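Local coordinates for halotolerant alpha-type carbonic anhydrase (dCA II) (Dunaliella salina, PDB 1Y7W), which probably catalyses the reversible hydration of carbon dioxide to bicarbonate as a salt-tolerant zinc enzyme, at residues 67-79 with 109-121. Sequence-based numbering, arbitrary orientation.
Sequences RSGTSAVSLNGLN and AANLPTIEIGGTT
Ser-71 and Glu-116 meet where segment 67-79 runs antiparallel to the edge strand 114-117, and here a side chain stands in for backbone. Ser-71 N donates to Glu-116 O, but the returning bond, from Glu-116 N, ends on Ser-71 OG at 2.9 Å. OG reaches this N-H because it sits between its own backbone N and carbonyl carbon (chi1 67°); from there Ser-71 OG also donates to Ala-72 O, 2.8 Å away, which fixes the hydroxyl's rotation. Without the hydroxyl, as with an alanine here, Glu-116 N would probably lose its acceptor and Ala-72 O this donor.

Further along, Ser-74 and Thr-114 exchange both backbone bonds directly, one register step displaced from the bridge of Thr-70 with Ile-117. Leu-112 O lies nearly in the plane of the Asn-76 amide, 2.8 Å from Asn-76 ND2, although that nitrogen stands 24° out of the carbonyl plane. A water takes the other N-H and links it to Thr-114 OG1, 2.8 Å from the water oxygen.

On the inner side, the side chain of Val-73 runs aslant that of Ile-115, Val-73 CG2 lying 3.6 Å from Ile-115 CG1, and both side chains touch His-243 of strand 240-251. Ile-115 CG2 leans instead against Thr-70 CG2. Leu-78 crosses the Pro-113 ring at about a right angle, Leu-78 CD1 3.8 Å from Pro-113 CG.

A beta hairpin with a type I' turn joins strand 114-117 to strand 120-133; on the other flank of 114-117 the irregular loop 67-79 pairs along this outermost strand of the mixed sheet of the alpha-type carbonic anhydrase fold.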
loop_
_atom_site.group_PDB
_atom_site.type_symbol
_atom_site.label_atom_id
_atom_site.label_comp_id
_atom_site.label_asym_id
_atom_site.label_seq_id
_atom_site.Cartn_x
_atom_site.Cartn_y
_atom_site.Cartn_z
ATOM N N ARG A 67 21.406 7.485 -5.724
ATOM C CA ARG A 67 20.398 6.730 -6.463
ATOM C C ARG A 67 20.246 7.279 -7.849
ATOM O O ARG A 67 19.773 8.402 -8.001
ATOM C CB ARG A 67 19.020 6.790 -5.763
ATOM C CG ARG A 67 17.953 5.961 -6.461
ATOM C CD ARG A 67 16.656 6.039 -5.681
ATOM N NE ARG A 67 15.605 5.164 -6.225
ATOM C CZ ARG A 67 14.406 5.066 -5.658
ATOM N NH1 ARG A 67 13.456 4.261 -6.171
ATOM N NH2 ARG A 67 14.170 5.811 -4.575
ATOM N N SER A 68 20.627 6.501 -8.862
ATOM C CA SER A 68 20.510 6.977 -10.248
ATOM C C SER A 68 19.074 6.865 -10.764
ATOM O O SER A 68 18.407 5.844 -10.547
ATOM C CB SER A 68 21.357 6.130 -11.244
ATOM O OG SER A 68 22.712 5.995 -10.855
ATOM N N GLY A 69 18.632 7.891 -11.467
ATOM C CA GLY A 69 17.322 7.844 -12.080
ATOM C C GLY A 69 16.072 8.190 -11.283
ATOM O O GLY A 69 15.038 8.300 -11.906
ATOM N N THR A 70 16.138 8.346 -9.955
ATOM C CA THR A 70 14.937 8.638 -9.155
ATOM C C THR A 70 15.302 9.536 -7.967
ATOM O O THR A 70 16.249 9.263 -7.240
ATOM C CB THR A 70 14.297 7.315 -8.618
ATOM O OG1 THR A 70 14.094 6.412 -9.695
ATOM C CG2 THR A 70 12.914 7.568 -7.926
ATOM N N SER A 71 14.533 10.613 -7.767
ATOM C CA SER A 71 14.772 11.540 -6.640
ATOM C C SER A 71 13.819 11.163 -5.516
ATOM O O SER A 71 12.968 10.274 -5.698
ATOM C CB SER A 71 14.380 12.984 -7.044
ATOM O OG SER A 71 12.942 13.048 -7.243
ATOM N N ALA A 72 13.967 11.876 -4.378
ATOM C CA ALA A 72 13.072 11.801 -3.231
ATOM C C ALA A 72 11.696 12.231 -3.751
ATOM O O ALA A 72 11.613 12.932 -4.761
ATOM C CB ALA A 72 13.476 12.835 -2.165
ATOM N N VAL A 73 10.627 11.827 -3.065
ATOM C CA VAL A 73 9.300 12.299 -3.462
ATOM C C VAL A 73 9.066 13.641 -2.766
ATOM O O VAL A 73 9.559 13.872 -1.651
ATOM C CB VAL A 73 8.182 11.319 -3.054
ATOM C CG1 VAL A 73 8.150 11.145 -1.556
ATOM C CG2 VAL A 73 6.777 11.833 -3.615
ATOM N N SER A 74 8.446 14.577 -3.487
ATOM C CA SER A 74 8.024 15.837 -2.867
ATOM C C SER A 74 6.547 15.482 -2.523
ATOM O O SER A 74 5.699 15.409 -3.420
ATOM C CB SER A 74 8.057 17.007 -3.876
ATOM O OG SER A 74 9.407 17.433 -4.073
ATOM N N LEU A 75 6.274 15.283 -1.244
ATOM C CA LEU A 75 4.963 14.862 -0.776
ATOM C C LEU A 75 3.862 15.885 -1.056
ATOM O O LEU A 75 2.702 15.494 -1.195
ATOM C CB LEU A 75 5.012 14.506 0.724
ATOM C CG LEU A 75 5.851 13.270 1.087
ATOM C CD1 LEU A 75 6.012 13.140 2.628
ATOM C CD2 LEU A 75 5.140 11.999 0.505
ATOM N N ASN A 76 4.239 17.171 -1.136
ATOM C CA ASN A 76 3.300 18.239 -1.425
ATOM C C ASN A 76 1.987 18.117 -0.624
ATOM O O ASN A 76 2.070 18.020 0.619
ATOM C CB ASN A 76 3.117 18.288 -2.927
ATOM C CG ASN A 76 4.390 18.792 -3.622
ATOM O OD1 ASN A 76 5.174 19.502 -2.996
ATOM N ND2 ASN A 76 4.580 18.464 -4.868
ATOM N N GLY A 77 0.847 18.055 -1.319
ATOM C CA GLY A 77 -0.450 17.995 -0.658
ATOM C C GLY A 77 -0.647 16.828 0.282
ATOM O O GLY A 77 -1.495 16.939 1.167
ATOM N N LEU A 78 0.070 15.705 0.097
ATOM C CA LEU A 78 -0.087 14.581 1.046
ATOM C C LEU A 78 0.405 14.953 2.432
ATOM O O LEU A 78 -0.091 14.431 3.412
ATOM C CB LEU A 78 0.713 13.352 0.577
ATOM C CG LEU A 78 0.310 12.845 -0.796
ATOM C CD1 LEU A 78 1.276 11.702 -1.209
ATOM C CD2 LEU A 78 -1.111 12.402 -0.819
ATOM N N ASN A 79 1.378 15.854 2.524
ATOM C CA ASN A 79 1.925 16.226 3.830
ATOM C C ASN A 79 1.530 17.604 4.355
ATOM O O ASN A 79 2.267 18.218 5.126
ATOM C CB ASN A 79 3.467 16.088 3.801
ATOM C CG ASN A 79 4.071 16.038 5.181
ATOM O OD1 ASN A 79 3.528 15.431 6.084
ATOM N ND2 ASN A 79 5.222 16.678 5.349
ATOM N N ALA A 109 -6.521 16.366 -7.730
ATOM C CA ALA A 109 -6.029 17.041 -8.936
ATOM C C ALA A 109 -5.188 18.274 -8.641
ATOM O O ALA A 109 -4.753 18.967 -9.579
ATOM C CB ALA A 109 -7.237 17.421 -9.893
ATOM N N ALA A 110 -4.953 18.564 -7.364
ATOM C CA ALA A 110 -4.143 19.720 -7.008
ATOM C C ALA A 110 -3.101 19.356 -5.968
ATOM O O ALA A 110 -3.298 18.409 -5.227
ATOM C CB ALA A 110 -5.032 20.843 -6.441
ATOM N N ASN A 111 -2.012 20.119 -5.914
ATOM C CA ASN A 111 -0.980 19.890 -4.901
ATOM C C ASN A 111 -0.467 18.473 -4.923
ATOM O O ASN A 111 -0.117 17.914 -3.892
ATOM C CB ASN A 111 -1.550 20.218 -3.525
ATOM C CG ASN A 111 -2.061 21.639 -3.454
ATOM O OD1 ASN A 111 -1.272 22.566 -3.621
ATOM N ND2 ASN A 111 -3.380 21.826 -3.229
ATOM N N LEU A 112 -0.387 17.913 -6.116
ATOM C CA LEU A 112 0.045 16.523 -6.273
ATOM C C LEU A 112 1.525 16.324 -5.911
ATOM O O LEU A 112 2.362 17.221 -6.087
ATOM C CB LEU A 112 -0.165 16.102 -7.695
ATOM C CG LEU A 112 -1.656 16.068 -8.143
ATOM C CD1 LEU A 112 -1.702 15.599 -9.596
ATOM C CD2 LEU A 112 -2.469 15.108 -7.269
ATOM N N PRO A 113 1.857 15.147 -5.376
ATOM C CA PRO A 113 3.263 14.905 -5.028
ATOM C C PRO A 113 4.021 14.734 -6.336
ATOM O O PRO A 113 3.420 14.384 -7.356
ATOM C CB PRO A 113 3.200 13.578 -4.212
ATOM C CG PRO A 113 1.944 12.903 -4.730
ATOM C CD PRO A 113 0.974 14.075 -4.872
ATOM N N THR A 114 5.335 14.986 -6.329
ATOM C CA THR A 114 6.107 14.784 -7.545
ATOM C C THR A 114 7.367 13.945 -7.284
ATOM O O THR A 114 7.902 13.911 -6.180
ATOM C CB THR A 114 6.610 16.132 -8.184
ATOM O OG1 THR A 114 7.503 16.783 -7.270
ATOM C CG2 THR A 114 5.430 17.082 -8.446
ATOM N N ILE A 115 7.853 13.322 -8.342
ATOM C CA ILE A 115 9.122 12.588 -8.253
ATOM C C ILE A 115 9.828 12.823 -9.578
ATOM O O ILE A 115 9.176 12.790 -10.652
ATOM C CB ILE A 115 8.928 11.061 -8.087
ATOM C CG1 ILE A 115 8.021 10.789 -6.866
ATOM C CG2 ILE A 115 10.363 10.359 -7.915
ATOM C CD1 ILE A 115 7.665 9.243 -6.716
ATOM N N GLU A 116 11.138 13.065 -9.518
ATOM C CA GLU A 116 11.883 13.253 -10.742
ATOM C C GLU A 116 12.368 11.882 -11.136
ATOM O O GLU A 116 13.112 11.229 -10.382
ATOM C CB GLU A 116 13.074 14.187 -10.558
ATOM C CG GLU A 116 13.766 14.420 -11.893
ATOM C CD GLU A 116 15.129 15.090 -11.763
ATOM O OE1 GLU A 116 16.006 14.466 -11.209
ATOM O OE2 GLU A 116 15.319 16.215 -12.228
ATOM N N ILE A 117 11.966 11.468 -12.330
ATOM C CA ILE A 117 12.296 10.138 -12.811
ATOM C C ILE A 117 12.908 10.192 -14.180
ATOM O O ILE A 117 12.322 10.749 -15.139
ATOM C CB ILE A 117 11.038 9.206 -12.823
ATOM C CG1 ILE A 117 10.549 8.970 -11.388
ATOM C CG2 ILE A 117 11.408 7.818 -13.411
ATOM C CD1 ILE A 117 9.199 8.318 -11.356
ATOM N N GLY A 118 14.087 9.593 -14.271
ATOM C CA GLY A 118 14.834 9.612 -15.515
ATOM C C GLY A 118 15.021 11.046 -15.988
ATOM O O GLY A 118 14.917 11.310 -17.187
ATOM N N GLY A 119 15.283 11.969 -15.059
ATOM C CA GLY A 119 15.461 13.367 -15.409
ATOM C C GLY A 119 14.205 14.235 -15.619
ATOM O O GLY A 119 14.310 15.440 -15.816
ATOM N N THR A 120 13.014 13.648 -15.538
ATOM C CA THR A 120 11.785 14.392 -15.733
ATOM C C THR A 120 10.976 14.417 -14.439
ATOM O O THR A 120 10.732 13.358 -13.817
ATOM C CB THR A 120 10.904 13.726 -16.811
ATOM O OG1 THR A 120 11.607 13.695 -18.058
ATOM C CG2 THR A 120 9.607 14.506 -17.004
ATOM N N THR A 121 10.542 15.608 -14.040
ATOM C CA THR A 121 9.750 15.706 -12.827
ATOM C C THR A 121 8.325 15.252 -13.184
ATOM O O THR A 121 7.671 15.834 -14.060
ATOM C CB THR A 121 9.768 17.150 -12.299
ATOM O OG1 THR A 121 11.122 17.491 -11.912
ATOM C CG2 THR A 121 8.821 17.322 -11.109
HETATM O O HOH W 1 6.852 19.306 -6.390
#